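Conserved hypothetical protein (Agrobacterium tumefaciens, PDB 2FEX) is of unknown function but belongs to the DJ-1/PfpI family, whose members commonly carry a reactive cysteine, and forms a two-chain assembly. Local coordinates at residues T2-A13 with D63-S74; I32-M40 with P52-D60. All blocks are in the same frame, centred on the assembly; numbering follows the deposited sequence. Where two conformers were deposited one is given.

Interaction 1. Residues T2-A13 with D63-S74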
ATOM      1  N   THR A   2      12.212 -18.567   1.442  1.00 30.54           N
ATOM      2  CA  THR A   2      11.280 -18.276   0.379  1.00 25.43           C
ATOM      3  C   THR A   2      11.653 -16.884  -0.133  1.00 22.44           C
ATOM      4  O   THR A   2      11.928 -15.994   0.670  1.00 21.03           O
ATOM      5  CB  THR A   2       9.815 -18.260   0.887  1.00 26.29           C
ATOM      6  OG1 THR A   2       9.464 -19.575   1.353  1.00 26.99           O
ATOM      7  CG2 THR A   2       8.878 -17.849  -0.183  1.00 25.15           C
ATOM      8  N   ARG A   3      11.644 -16.716  -1.459  1.00 20.22           N
ATOM      9  CA  ARG A   3      11.969 -15.424  -2.061  0.50 19.11           C
ATOM     10  C   ARG A   3      10.901 -15.079  -3.086  1.00 17.13           C
ATOM     11  O   ARG A   3      10.508 -15.937  -3.889  1.00 17.66           O
ATOM     12  CB  ARG A   3      13.317 -15.470  -2.785  0.50 19.11           C
ATOM     13  CG  ARG A   3      14.570 -15.596  -1.931  0.50 19.48           C
ATOM     14  CD  ARG A   3      15.823 -15.591  -2.872  0.50 22.66           C
ATOM     15  NE  ARG A   3      16.481 -14.288  -2.977  0.50 24.16           N
ATOM     16  CZ  ARG A   3      17.180 -13.855  -4.026  0.50 28.25           C
ATOM     17  NH1 ARG A   3      17.314 -14.606  -5.124  0.50 28.52           N
ATOM     18  NH2 ARG A   3      17.745 -12.648  -3.987  0.50 29.23           N
ATOM     19  N   ILE A   4      10.431 -13.823  -3.056  1.00 15.91           N
ATOM     20  CA  ILE A   4       9.355 -13.434  -3.946  1.00 13.62           C
ATOM     21  C   ILE A   4       9.889 -12.248  -4.719  1.00 14.38           C
ATOM     22  O   ILE A   4      10.379 -11.290  -4.100  1.00 14.20           O
ATOM     23  CB  ILE A   4       8.101 -12.980  -3.153  1.00 13.56           C
ATOM     24  CG1 ILE A   4       7.519 -14.187  -2.322  1.00 14.36           C
ATOM     25  CG2 ILE A   4       7.023 -12.329  -4.087  1.00 14.09           C
ATOM     26  CD1 ILE A   4       6.254 -13.771  -1.449  1.00 15.61           C
ATOM     27  N   ALA A   5       9.742 -12.265  -6.040  1.00 14.15           N
ATOM     28  CA  ALA A   5      10.083 -11.115  -6.872  1.00 13.37           C
ATOM     29  C   ALA A   5       8.809 -10.303  -7.101  1.00 12.66           C
ATOM     30  O   ALA A   5       7.738 -10.853  -7.472  1.00 13.93           O
ATOM     31  CB  ALA A   5      10.611 -11.595  -8.237  1.00 13.59           C
ATOM     32  N   ILE A   6       8.940  -8.998  -6.929  1.00 11.95           N
ATOM     33  CA  ILE A   6       7.811  -8.096  -7.166  1.00 10.93           C
ATOM     34  C   ILE A   6       8.224  -7.201  -8.334  1.00 11.27           C
ATOM     35  O   ILE A   6       9.220  -6.449  -8.259  1.00 11.61           O
ATOM     36  CB  ILE A   6       7.461  -7.254  -5.905  1.00 11.45           C
ATOM     37  CG1 ILE A   6       6.980  -8.280  -4.824  1.00 11.05           C
ATOM     38  CG2 ILE A   6       6.379  -6.211  -6.313  1.00 12.88           C
ATOM     39  CD1 ILE A   6       6.510  -7.592  -3.560  1.00 13.59           C
ATOM     40  N   ALA A   7       7.485  -7.331  -9.439  1.00 11.91           N
ATOM     41  CA  ALA A   7       7.867  -6.657 -10.682  1.00 11.32           C
ATOM     42  C   ALA A   7       7.166  -5.296 -10.741  1.00 12.16           C
ATOM     43  O   ALA A   7       6.007  -5.193 -11.191  1.00 11.98           O
ATOM     44  CB  ALA A   7       7.451  -7.535 -11.931  1.00 13.15           C
ATOM     45  N   LEU A   8       7.883  -4.272 -10.285  1.00 10.47           N
ATOM     46  CA  LEU A   8       7.395  -2.882 -10.339  1.00 10.07           C
ATOM     47  C   LEU A   8       7.525  -2.308 -11.735  1.00 11.23           C
ATOM     48  O   LEU A   8       8.170  -2.893 -12.645  1.00 13.24           O
ATOM     49  CB  LEU A   8       8.262  -2.008  -9.378  1.00 10.73           C
ATOM     50  CG  LEU A   8       8.258  -2.458  -7.893  1.00 10.07           C
ATOM     51  CD1 LEU A   8       9.223  -1.551  -7.052  1.00 11.16           C
ATOM     52  CD2 LEU A   8       6.784  -2.527  -7.257  1.00 11.75           C
ATOM     53  N   ALA A   9       6.927  -1.136 -11.897  1.00 10.93           N
ATOM     54  CA  ALA A   9       7.026  -0.395 -13.162  1.00 12.29           C
ATOM     55  C   ALA A   9       6.660   1.007 -12.841  1.00 12.08           C
ATOM     56  O   ALA A   9       6.086   1.312 -11.751  1.00 12.14           O
ATOM     57  CB  ALA A   9       6.054  -0.999 -14.175  1.00 13.12           C
ATOM     58  N   GLN A  10       6.935   1.886 -13.793  1.00 12.36           N
ATOM     59  CA  GLN A  10       6.495   3.276 -13.670  0.50 12.42           C
ATOM     60  C   GLN A  10       4.986   3.296 -13.418  1.00 13.46           C
ATOM     61  O   GLN A  10       4.233   2.543 -14.072  1.00 13.56           O
ATOM     62  CB  GLN A  10       6.835   4.028 -14.957  0.50 13.39           C
ATOM     63  CG  GLN A  10       8.339   4.251 -15.116  0.50 12.92           C
ATOM     64  CD  GLN A  10       8.930   5.308 -14.162  0.50 15.00           C
ATOM     65  OE1 GLN A  10       8.248   5.858 -13.277  0.50 13.22           O
ATOM     66  NE2 GLN A  10      10.209   5.637 -14.400  0.50 16.70           N
ATOM     67  N   ASP A  11       4.563   4.141 -12.477  1.00 12.66           N
ATOM     68  CA  ASP A  11       3.137   4.342 -12.163  1.00 13.26           C
ATOM     69  C   ASP A  11       2.520   3.066 -11.603  1.00 11.94           C
ATOM     70  O   ASP A  11       1.327   2.836 -11.732  1.00 13.05           O
ATOM     71  CB  ASP A  11       2.365   4.807 -13.423  1.00 13.53           C
ATOM     72  CG  ASP A  11       2.810   6.161 -13.895  1.00 20.93           C
ATOM     73  OD1 ASP A  11       2.935   7.067 -13.052  1.00 26.32           O
ATOM     74  OD2 ASP A  11       3.031   6.269 -15.091  1.00 22.64           O
ATOM     75  N   PHE A  12       3.309   2.264 -10.860  1.00 12.28           N
ATOM     76  CA  PHE A  12       2.694   1.078 -10.205  1.00 11.25           C
ATOM     77  C   PHE A  12       1.711   1.513  -9.113  1.00 11.49           C
ATOM     78  O   PHE A  12       1.865   2.605  -8.498  1.00 11.88           O
ATOM     79  CB  PHE A  12       3.736   0.081  -9.637  1.00 11.67           C
ATOM     80  CG  PHE A  12       4.459   0.544  -8.380  1.00  9.92           C
ATOM     81  CD1 PHE A  12       3.955   0.157  -7.094  1.00 11.71           C
ATOM     82  CD2 PHE A  12       5.681   1.259  -8.479  1.00 12.57           C
ATOM     83  CE1 PHE A  12       4.684   0.521  -5.870  1.00 10.60           C
ATOM     84  CE2 PHE A  12       6.406   1.619  -7.295  1.00 14.72           C
ATOM     85  CZ  PHE A  12       5.869   1.255  -6.012  1.00 12.87           C
ATOM     86  N   ALA A  13       0.691   0.661  -8.910  1.00 12.33           N
ATOM     87  CA  ALA A  13      -0.369   0.963  -7.935  1.00 12.07           C
ATOM     88  C   ALA A  13       0.174   0.671  -6.520  1.00 11.09           C
ATOM     89  O   ALA A  13       0.360  -0.480  -6.124  1.00 10.24           O
ATOM     90  CB  ALA A  13      -1.622   0.085  -8.241  1.00 14.78           C
ATOM     91  N   ASP A  63      16.046 -19.448  -8.283  1.00 24.38           N
ATOM     92  CA  ASP A  63      16.321 -18.833  -7.012  0.50 25.02           C
ATOM     93  C   ASP A  63      15.081 -18.114  -6.400  1.00 23.49           C
ATOM     94  O   ASP A  63      15.106 -17.637  -5.275  1.00 25.04           O
ATOM     95  CB  ASP A  63      17.465 -17.832  -7.265  0.50 25.13           C
ATOM     96  CG  ASP A  63      18.679 -18.485  -7.941  0.50 27.71           C
ATOM     97  OD1 ASP A  63      18.938 -19.697  -7.687  0.50 26.93           O
ATOM     98  OD2 ASP A  63      19.361 -17.798  -8.748  0.50 26.92           O
ATOM     99  N   ILE A  64      14.021 -18.002  -7.187  1.00 21.37           N
ATOM    100  CA  ILE A  64      12.874 -17.155  -6.771  1.00 19.25           C
ATOM    101  C   ILE A  64      11.611 -18.012  -6.847  1.00 19.01           C
ATOM    102  O   ILE A  64      11.332 -18.601  -7.872  1.00 18.63           O
ATOM    103  CB  ILE A  64      12.762 -15.930  -7.655  1.00 18.06           C
ATOM    104  CG1 ILE A  64      14.057 -15.057  -7.511  1.00 19.84           C
ATOM    105  CG2 ILE A  64      11.407 -15.172  -7.384  1.00 15.64           C
ATOM    106  CD1 ILE A  64      14.083 -13.902  -8.498  1.00 19.36           C
ATOM    107  N   ASP A  65      10.891 -18.076  -5.732  1.00 15.89           N
ATOM    108  CA  ASP A  65       9.719 -18.928  -5.582  1.00 17.19           C
ATOM    109  C   ASP A  65       8.420 -18.407  -6.258  1.00 17.14           C
ATOM    110  O   ASP A  65       7.512 -19.185  -6.552  1.00 17.13           O
ATOM    111  CB  ASP A  65       9.472 -19.152  -4.092  1.00 17.42           C
ATOM    112  CG  ASP A  65      10.650 -19.830  -3.437  1.00 21.43           C
ATOM    113  OD1 ASP A  65      10.784 -21.060  -3.640  1.00 26.33           O
ATOM    114  OD2 ASP A  65      11.497 -19.141  -2.825  1.00 24.72           O
ATOM    115  N   ALA A  66       8.326 -17.089  -6.447  1.00 15.36           N
ATOM    116  CA  ALA A  66       7.073 -16.492  -6.944  1.00 14.87           C
ATOM    117  C   ALA A  66       7.379 -15.185  -7.632  1.00 14.39           C
ATOM    118  O   ALA A  66       8.311 -14.473  -7.235  1.00 15.07           O
ATOM    119  CB  ALA A  66       6.094 -16.283  -5.772  1.00 15.19           C
ATOM    120  N   LEU A  67       6.604 -14.897  -8.667  1.00 12.98           N
ATOM    121  CA  LEU A  67       6.677 -13.624  -9.400  1.00 13.37           C
ATOM    122  C   LEU A  67       5.339 -12.925  -9.216  1.00 13.38           C
ATOM    123  O   LEU A  67       4.266 -13.444  -9.579  1.00 13.20           O
ATOM    124  CB  LEU A  67       6.884 -13.914 -10.876  1.00 14.26           C
ATOM    125  CG  LEU A  67       6.764 -12.722 -11.807  1.00 14.94           C
ATOM    126  CD1 LEU A  67       7.956 -11.755 -11.489  1.00 16.79           C
ATOM    127  CD2 LEU A  67       6.804 -13.185 -13.286  1.00 15.08           C
ATOM    128  N   VAL A  68       5.384 -11.737  -8.629  1.00 12.47           N
ATOM    129  CA  VAL A  68       4.148 -10.996  -8.269  1.00 11.71           C
ATOM    130  C   VAL A  68       4.176  -9.689  -9.023  1.00 10.88           C
ATOM    131  O   VAL A  68       5.166  -8.946  -8.936  1.00 13.65           O
ATOM    132  CB  VAL A  68       4.088 -10.716  -6.753  1.00 13.31           C
ATOM    133  CG1 VAL A  68       2.895  -9.816  -6.415  1.00 13.96           C
ATOM    134  CG2 VAL A  68       3.999 -12.054  -5.991  1.00 14.04           C
ATOM    135  N   ILE A  69       3.124  -9.448  -9.802  1.00 10.20           N
ATOM    136  CA  ILE A  69       3.087  -8.278 -10.701  1.00 10.78           C
ATOM    137  C   ILE A  69       1.942  -7.333 -10.280  1.00 12.22           C
ATOM    138  O   ILE A  69       0.768  -7.640 -10.516  1.00 12.22           O
ATOM    139  CB  ILE A  69       2.974  -8.707 -12.183  1.00 11.12           C
ATOM    140  CG1 ILE A  69       3.968  -9.816 -12.513  1.00 13.79           C
ATOM    141  CG2 ILE A  69       3.131  -7.477 -13.070  1.00 12.36           C
ATOM    142  CD1 ILE A  69       3.749 -10.349 -13.944  1.00 14.87           C
ATOM    143  N   PRO A  70       2.263  -6.182  -9.632  1.00 12.20           N
ATOM    144  CA  PRO A  70       1.190  -5.227  -9.310  1.00 11.62           C
ATOM    145  C   PRO A  70       0.693  -4.506 -10.584  1.00 10.58           C
ATOM    146  O   PRO A  70       1.437  -4.383 -11.611  1.00 11.71           O
ATOM    147  CB  PRO A  70       1.862  -4.152  -8.403  1.00 12.70           C
ATOM    148  CG  PRO A  70       3.384  -4.251  -8.839  1.00 11.54           C
ATOM    149  CD  PRO A  70       3.597  -5.765  -9.153  1.00 13.37           C
ATOM    150  N   GLY A  71      -0.526  -3.987 -10.534  1.00 10.92           N
ATOM    151  CA  GLY A  71      -1.005  -3.140 -11.607  1.00 11.52           C
ATOM    152  C   GLY A  71      -0.510  -1.718 -11.507  1.00 12.68           C
ATOM    153  O   GLY A  71       0.514  -1.448 -10.821  1.00 12.44           O
ATOM    154  N   GLY A  72      -1.217  -0.803 -12.206  1.00 13.21           N
ATOM    155  CA  GLY A  72      -0.709   0.569 -12.276  1.00 14.21           C
ATOM    156  C   GLY A  72      -1.007   1.095 -13.665  1.00 13.87           C
ATOM    157  O   GLY A  72      -1.773   0.441 -14.410  1.00 15.31           O
ATOM    158  N   LEU A  73      -0.446   2.260 -13.993  1.00 13.07           N
ATOM    159  CA  LEU A  73      -0.983   2.978 -15.195  1.00 14.46           C
ATOM    160  C   LEU A  73      -0.207   2.715 -16.477  1.00 13.83           C
ATOM    161  O   LEU A  73      -0.542   3.279 -17.546  1.00 14.63           O
ATOM    162  CB  LEU A  73      -0.927   4.471 -14.934  1.00 15.11           C
ATOM    163  CG  LEU A  73      -1.740   4.927 -13.733  1.00 15.31           C
ATOM    164  CD1 LEU A  73      -1.595   6.447 -13.529  1.00 17.29           C
ATOM    165  CD2 LEU A  73      -3.242   4.538 -13.791  1.00 18.39           C
ATOM    166  N   SER A  74       0.875   1.942 -16.399  1.00 13.54           N
ATOM    167  CA  SER A  74       1.701   1.778 -17.633  1.00 14.48           C
ATOM    168  C   SER A  74       0.916   1.193 -18.802  1.00 14.36           C
ATOM    169  O   SER A  74       1.058   1.640 -19.945  1.00 16.06           O
ATOM    170  CB  SER A  74       3.007   0.963 -17.387  1.00 15.87           C
ATOM    171  OG  SER A  74       2.688  -0.341 -16.914  1.00 13.83           O
TER
HETATM  172  O   HOH W   1       4.031  -4.070 -12.627  1.00 11.71           O
HETATM  173  O   HOH W   2       2.402   0.447 -14.294  1.00 13.83           O

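Interaction 2. Residues I32-M40 with P52-D60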
ATOM      1  N   ILE A  32      12.314 -10.325  -0.192  1.00 15.13           N
ATOM      2  CA  ILE A  32      11.588  -9.665  -1.300  1.00 14.56           C
ATOM      3  C   ILE A  32      12.622  -9.069  -2.214  1.00 15.80           C
ATOM      4  O   ILE A  32      13.521  -8.299  -1.730  1.00 16.08           O
ATOM      5  CB  ILE A  32      10.634  -8.538  -0.774  1.00 14.00           C
ATOM      6  CG1 ILE A  32       9.626  -9.082   0.235  1.00 14.87           C
ATOM      7  CG2 ILE A  32       9.878  -7.879  -1.921  1.00 13.46           C
ATOM      8  CD1 ILE A  32       8.623 -10.064  -0.389  1.00 15.93           C
ATOM      9  N   VAL A  33      12.499  -9.387  -3.501  1.00 14.46           N
ATOM     10  CA  VAL A  33      13.335  -8.780  -4.536  1.00 15.44           C
ATOM     11  C   VAL A  33      12.430  -7.865  -5.371  1.00 15.41           C
ATOM     12  O   VAL A  33      11.524  -8.341  -6.021  1.00 15.56           O
ATOM     13  CB  VAL A  33      13.918  -9.872  -5.462  1.00 15.16           C
ATOM     14  CG1 VAL A  33      14.766  -9.257  -6.610  1.00 17.38           C
ATOM     15  CG2 VAL A  33      14.747 -10.881  -4.597  1.00 18.94           C
ATOM     16  N   HIS A  34      12.725  -6.566  -5.390  1.00 12.79           N
ATOM     17  CA  HIS A  34      11.960  -5.661  -6.225  1.00 11.78           C
ATOM     18  C   HIS A  34      12.742  -5.458  -7.529  1.00 12.79           C
ATOM     19  O   HIS A  34      13.964  -5.244  -7.502  1.00 12.90           O
ATOM     20  CB  HIS A  34      11.749  -4.287  -5.538  1.00 13.89           C
ATOM     21  CG  HIS A  34      10.655  -4.337  -4.516  1.00 12.23           C
ATOM     22  ND1 HIS A  34      10.934  -4.442  -3.171  1.00 15.35           N
ATOM     23  CD2 HIS A  34       9.307  -4.300  -4.638  1.00 14.24           C
ATOM     24  CE1 HIS A  34       9.791  -4.497  -2.503  1.00 16.71           C
ATOM     25  NE2 HIS A  34       8.784  -4.411  -3.363  1.00 15.45           N
ATOM     26  N   ALA A  35      12.017  -5.498  -8.624  1.00 11.92           N
ATOM     27  CA  ALA A  35      12.611  -5.323  -9.967  1.00 11.14           C
ATOM     28  C   ALA A  35      11.838  -4.315 -10.805  1.00 12.33           C
ATOM     29  O   ALA A  35      10.641  -4.126 -10.605  1.00 12.32           O
ATOM     30  CB  ALA A  35      12.655  -6.722 -10.690  1.00 13.16           C
ATOM     31  N   THR A  36      12.522  -3.639 -11.738  1.00 12.11           N
ATOM     32  CA  THR A  36      11.855  -2.786 -12.731  1.00 11.99           C
ATOM     33  C   THR A  36      12.365  -3.295 -14.101  1.00 12.74           C
ATOM     34  O   THR A  36      13.394  -3.997 -14.196  1.00 13.85           O
ATOM     35  CB  THR A  36      12.230  -1.291 -12.546  1.00 11.11           C
ATOM     36  OG1 THR A  36      13.695  -1.169 -12.690  1.00 11.99           O
ATOM     37  CG2 THR A  36      11.774  -0.758 -11.154  1.00 11.26           C
ATOM     38  N   PRO A  37      11.674  -2.917 -15.187  1.00 12.53           N
ATOM     39  CA  PRO A  37      12.048  -3.440 -16.519  1.00 13.84           C
ATOM     40  C   PRO A  37      13.509  -3.194 -16.843  1.00 15.18           C
ATOM     41  O   PRO A  37      14.167  -4.094 -17.362  1.00 16.34           O
ATOM     42  CB  PRO A  37      11.095  -2.673 -17.463  1.00 14.28           C
ATOM     43  CG  PRO A  37       9.828  -2.548 -16.617  1.00 13.52           C
ATOM     44  CD  PRO A  37      10.394  -2.148 -15.214  1.00 13.73           C
ATOM     45  N   ASP A  38      14.032  -2.010 -16.536  1.00 14.03           N
ATOM     46  CA  ASP A  38      15.447  -1.695 -16.891  1.00 15.11           C
ATOM     47  C   ASP A  38      16.399  -1.705 -15.680  1.00 14.22           C
ATOM     48  O   ASP A  38      17.618  -1.460 -15.841  1.00 16.17           O
ATOM     49  CB  ASP A  38      15.552  -0.364 -17.652  1.00 15.82           C
ATOM     50  CG  ASP A  38      15.177   0.869 -16.821  1.00 16.52           C
ATOM     51  OD1 ASP A  38      14.845   0.720 -15.613  1.00 16.72           O
ATOM     52  OD2 ASP A  38      15.158   1.980 -17.435  1.00 17.62           O
ATOM     53  N   GLY A  39      15.870  -2.052 -14.495  1.00 13.05           N
ATOM     54  CA  GLY A  39      16.689  -2.103 -13.294  1.00 14.30           C
ATOM     55  C   GLY A  39      16.921  -0.745 -12.646  1.00 14.28           C
ATOM     56  O   GLY A  39      17.605  -0.659 -11.618  1.00 15.28           O
HETATM   57  N   MSE A  40      16.380   0.310 -13.243  1.00 13.91           N
HETATM   58  CA  MSE A  40      16.554   1.643 -12.661  1.00 14.78           C
HETATM   59  C   MSE A  40      15.270   2.108 -11.958  1.00 13.69           C
HETATM   60  O   MSE A  40      14.218   1.414 -12.044  1.00 12.21           O
HETATM   61  CB  MSE A  40      17.077   2.630 -13.746  1.00 15.52           C
HETATM   62  CG  MSE A  40      18.562   2.293 -14.105  1.00 16.10           C
HETATM   63 SE   MSE A  40      19.320   3.392 -15.432  1.00 24.90          SE
HETATM   64  CE  MSE A  40      18.715   2.335 -17.056  1.00 24.50           C
ATOM     65  N   PRO A  52      14.870  -0.109  -7.343  1.00 13.36           N
ATOM     66  CA  PRO A  52      14.695  -1.548  -7.178  1.00 13.20           C
ATOM     67  C   PRO A  52      16.042  -2.264  -6.881  1.00 13.30           C
ATOM     68  O   PRO A  52      17.144  -1.654  -6.963  1.00 14.85           O
ATOM     69  CB  PRO A  52      14.201  -1.990  -8.555  1.00 13.85           C
ATOM     70  CG  PRO A  52      15.010  -1.112  -9.498  1.00 11.90           C
ATOM     71  CD  PRO A  52      14.943   0.273  -8.778  1.00 13.64           C
ATOM     72  N   ASP A  53      15.953  -3.555  -6.581  1.00 13.62           N
ATOM     73  CA  ASP A  53      17.127  -4.385  -6.454  1.00 14.75           C
ATOM     74  C   ASP A  53      17.754  -4.788  -7.784  1.00 15.20           C
ATOM     75  O   ASP A  53      18.976  -4.913  -7.879  1.00 15.80           O
ATOM     76  CB  ASP A  53      16.745  -5.672  -5.710  1.00 15.26           C
ATOM     77  CG  ASP A  53      16.195  -5.373  -4.316  1.00 18.55           C
ATOM     78  OD1 ASP A  53      17.003  -4.827  -3.497  1.00 21.98           O
ATOM     79  OD2 ASP A  53      15.013  -5.631  -4.067  1.00 17.98           O
ATOM     80  N   THR A  54      16.892  -5.019  -8.796  1.00 14.79           N
ATOM     81  CA  THR A  54      17.393  -5.606 -10.024  1.00 14.25           C
ATOM     82  C   THR A  54      16.460  -5.307 -11.201  1.00 14.77           C
ATOM     83  O   THR A  54      15.499  -4.508 -11.045  1.00 12.92           O
ATOM     84  CB  THR A  54      17.576  -7.150  -9.772  1.00 15.89           C
ATOM     85  OG1 THR A  54      18.424  -7.689 -10.782  1.00 19.32           O
ATOM     86  CG2 THR A  54      16.208  -7.839  -9.743  1.00 18.31           C
ATOM     87  N   SER A  55      16.791  -5.890 -12.369  1.00 15.14           N
ATOM     88  CA  SER A  55      15.970  -5.698 -13.560  1.00 13.89           C
ATOM     89  C   SER A  55      15.175  -6.996 -13.787  1.00 12.86           C
ATOM     90  O   SER A  55      15.521  -8.093 -13.300  1.00 13.20           O
ATOM     91  CB  SER A  55      16.888  -5.505 -14.803  1.00 15.87           C
ATOM     92  OG  SER A  55      17.785  -6.625 -14.933  1.00 17.76           O
ATOM     93  N   TYR A  56      14.149  -6.888 -14.635  1.00 13.11           N
ATOM     94  CA  TYR A  56      13.332  -8.069 -14.979  1.00 13.02           C
ATOM     95  C   TYR A  56      14.221  -9.168 -15.592  1.00 13.57           C
ATOM     96  O   TYR A  56      14.022 -10.351 -15.300  1.00 14.58           O
ATOM     97  CB  TYR A  56      12.285  -7.707 -16.018  1.00 12.26           C
ATOM     98  CG  TYR A  56      11.054  -6.970 -15.511  1.00 10.67           C
ATOM     99  CD1 TYR A  56      11.057  -6.306 -14.270  1.00 12.99           C
ATOM    100  CD2 TYR A  56       9.921  -6.841 -16.364  1.00 12.11           C
ATOM    101  CE1 TYR A  56       9.892  -5.588 -13.857  1.00 13.46           C
ATOM    102  CE2 TYR A  56       8.791  -6.142 -15.991  1.00 12.31           C
ATOM    103  CZ  TYR A  56       8.774  -5.499 -14.756  1.00 13.02           C
ATOM    104  OH  TYR A  56       7.672  -4.812 -14.356  1.00 14.68           O
ATOM    105  N   ASP A  57      15.194  -8.773 -16.433  1.00 14.27           N
ATOM    106  CA  ASP A  57      15.925  -9.777 -17.175  0.50 15.28           C
ATOM    107  C   ASP A  57      16.906 -10.531 -16.254  1.00 16.15           C
ATOM    108  O   ASP A  57      17.414 -11.577 -16.649  1.00 18.34           O
ATOM    109  CB  ASP A  57      16.674  -9.119 -18.327  0.50 16.19           C
ATOM    110  CG  ASP A  57      17.604  -8.024 -17.835  0.50 16.90           C
ATOM    111  OD1 ASP A  57      17.117  -6.910 -17.519  0.50 19.60           O
ATOM    112  OD2 ASP A  57      18.803  -8.292 -17.700  0.50 24.21           O
ATOM    113  N   ALA A  58      17.136 -10.024 -15.047  1.00 15.07           N
ATOM    114  CA  ALA A  58      17.996 -10.728 -14.106  1.00 16.53           C
ATOM    115  C   ALA A  58      17.223 -11.645 -13.150  1.00 17.68           C
ATOM    116  O   ALA A  58      17.852 -12.341 -12.311  1.00 21.04           O
ATOM    117  CB  ALA A  58      18.827  -9.722 -13.272  1.00 18.56           C
ATOM    118  N   LEU A  59      15.901 -11.644 -13.230  1.00 15.72           N
ATOM    119  CA  LEU A  59      15.131 -12.492 -12.317  1.00 14.42           C
ATOM    120  C   LEU A  59      15.246 -13.955 -12.781  1.00 15.81           C
ATOM    121  O   LEU A  59      14.871 -14.279 -13.936  1.00 17.12           O
ATOM    122  CB  LEU A  59      13.657 -12.053 -12.322  1.00 14.88           C
ATOM    123  CG  LEU A  59      13.402 -10.642 -11.793  1.00 10.77           C
ATOM    124  CD1 LEU A  59      11.913 -10.332 -11.944  1.00 12.27           C
ATOM    125  CD2 LEU A  59      13.789 -10.575 -10.244  1.00 14.76           C
ATOM    126  N   ASP A  60      15.741 -14.833 -11.903  1.00 16.52           N
ATOM    127  CA  ASP A  60      15.975 -16.216 -12.285  1.00 17.55           C
ATOM    128  C   ASP A  60      15.099 -17.112 -11.379  1.00 18.22           C
ATOM    129  O   ASP A  60      15.254 -17.101 -10.147  1.00 18.01           O
ATOM    130  CB  ASP A  60      17.460 -16.512 -12.130  1.00 18.60           C
ATOM    131  CG  ASP A  60      17.838 -17.852 -12.661  1.00 22.47           C
ATOM    132  OD1 ASP A  60      16.939 -18.730 -12.702  1.00 21.05           O
ATOM    133  OD2 ASP A  60      19.052 -18.028 -12.990  1.00 22.23           O
TER
HETATM  134  O   HOH W   3      13.430  -4.833  -2.026  1.00 27.44           O

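Interaction 1. Residues T2-A13 with D63-S74
Arg3 meets Asp65 through its backbone, gripped there by two bonds. Its N-H points at Asp65 OD2 (Arg3 N to OD2 2.8 Å, 160° at the hydrogen) and uses the anti lone pair of that oxygen. In return Asp65 N donates to Arg3 O at 2.8 Å, a more bent bond. A chi1 of -60° sets Asp65 CG beside its own backbone N, so that OD2 and the amide face the same residue, Arg3, just before the well-formed pairing at Ala5. The Arg3 side chain runs past the carbonyl of Asp63 toward Glu31, with which it forms a salt bridge in the conformer given; a second conformer makes this detail less certain.

Ala5 carries the regular pairing. Its N donates to Ala66 O at 2.9 Å, and its O accepts from Val68 N at 2.8 Å, both bonds running almost in line with the carbonyl. The alternating partners and the 25° between the strand directions identify a parallel ladder. Ala5 CB is small enough to sit against Ile64 CG2 at 3.8 Å, on the face that also holds Leu67, while Ile4 and Val68 meet on the other.

Pro70 ends the ladder. The next amide due to reach Ala7 O would be its own, but its nitrogen bears no hydrogen; ring atom CD instead abuts Ala7 O at 3.2 Å. A water within bonding distance of both Ala7 O (2.7 Å) and Pro70 O probably bridges the gap. Beyond this break the chains rejoin, Leu73 N reaching Asp11 O at 2.9 Å from above the carbonyl plane, and Ala13 N bonding Gly71 O.

Ile69 leans on Ala103, in a stretch consistent with a nucleophile elbow. These are two neighbouring parallel strands in the middle of a largely parallel sheet with helices packed against it, as in the alpha/beta core of the DJ-1/PfpI family.

Interaction 2. Residues I32-M40 with P52-D60
His34 O is held by two successive amides of the partner segment: Asp53 N at 2.8 Å, tilted from the carbonyl plane, and Thr54 N at 3.2 Å, lying in it. The Asp53 side chain holds the same residue at its other backbone polar group, the N-H. Its OD2 takes the His34 N-H at 2.8 Å, nearly straight at 170°, through the anti lone pair, and a water links this oxygen to His34 ND1.

Further along, Thr36 N bonds Thr54 O, and Tyr56 N makes a weak bond to Thr36 O, giving a short parallel pairing. Pro52 presses its ring on Thr36 and the turn after it, with CG 3.4 Å from Gly39 O. The Thr36 hydroxyl, between backbone N and carbonyl carbon at chi1 59°, donates to Met40 O at 2.7 Å and so ties down that turn.

Tyr56 lays one ring face under Pro37: Pro37 CA stands 3.8 Å from the centroid of the Tyr56 ring and 12° off its normal, a CH-pi contact. Ala35 CB packs against the Tyr56 ring and Leu59 CD1, both of which also touch helix 84-92.

The direct N-H bond and the water donation would both stabilise a negatively charged Asp53. The Pro52 and Tyr56 rings pack on Thr36 and Pro37, the Tyr56 hydroxyl going to Leu8 O; the few backbone bonds of this short edge strand are thus supplemented by a carboxylate bond and by ring packing.

In the fold
Interaction 1 lies in the buried middle of the chain and interaction 2 at the rim of the same sheet, where strand 54-55 is the outermost on that side within this chain. The two contacts are separated by one seam, that between strands 31-36 and 3-7, which Leu8 N to Ala35 O helps to close; Tyr56 OH bonds Leu8 O across it. Both open with one device, an aspartate whose amide and carboxylate clasp a single strand residue. Afterwards they diverge: interaction 1 proceeds by regular backbone bonds, flanked by small and branched apolar side chains, interaction 2 by rings, hydroxyls and turns. Each also touches the second subunit, through Leu8 and Leu73 or Ile32 and His34.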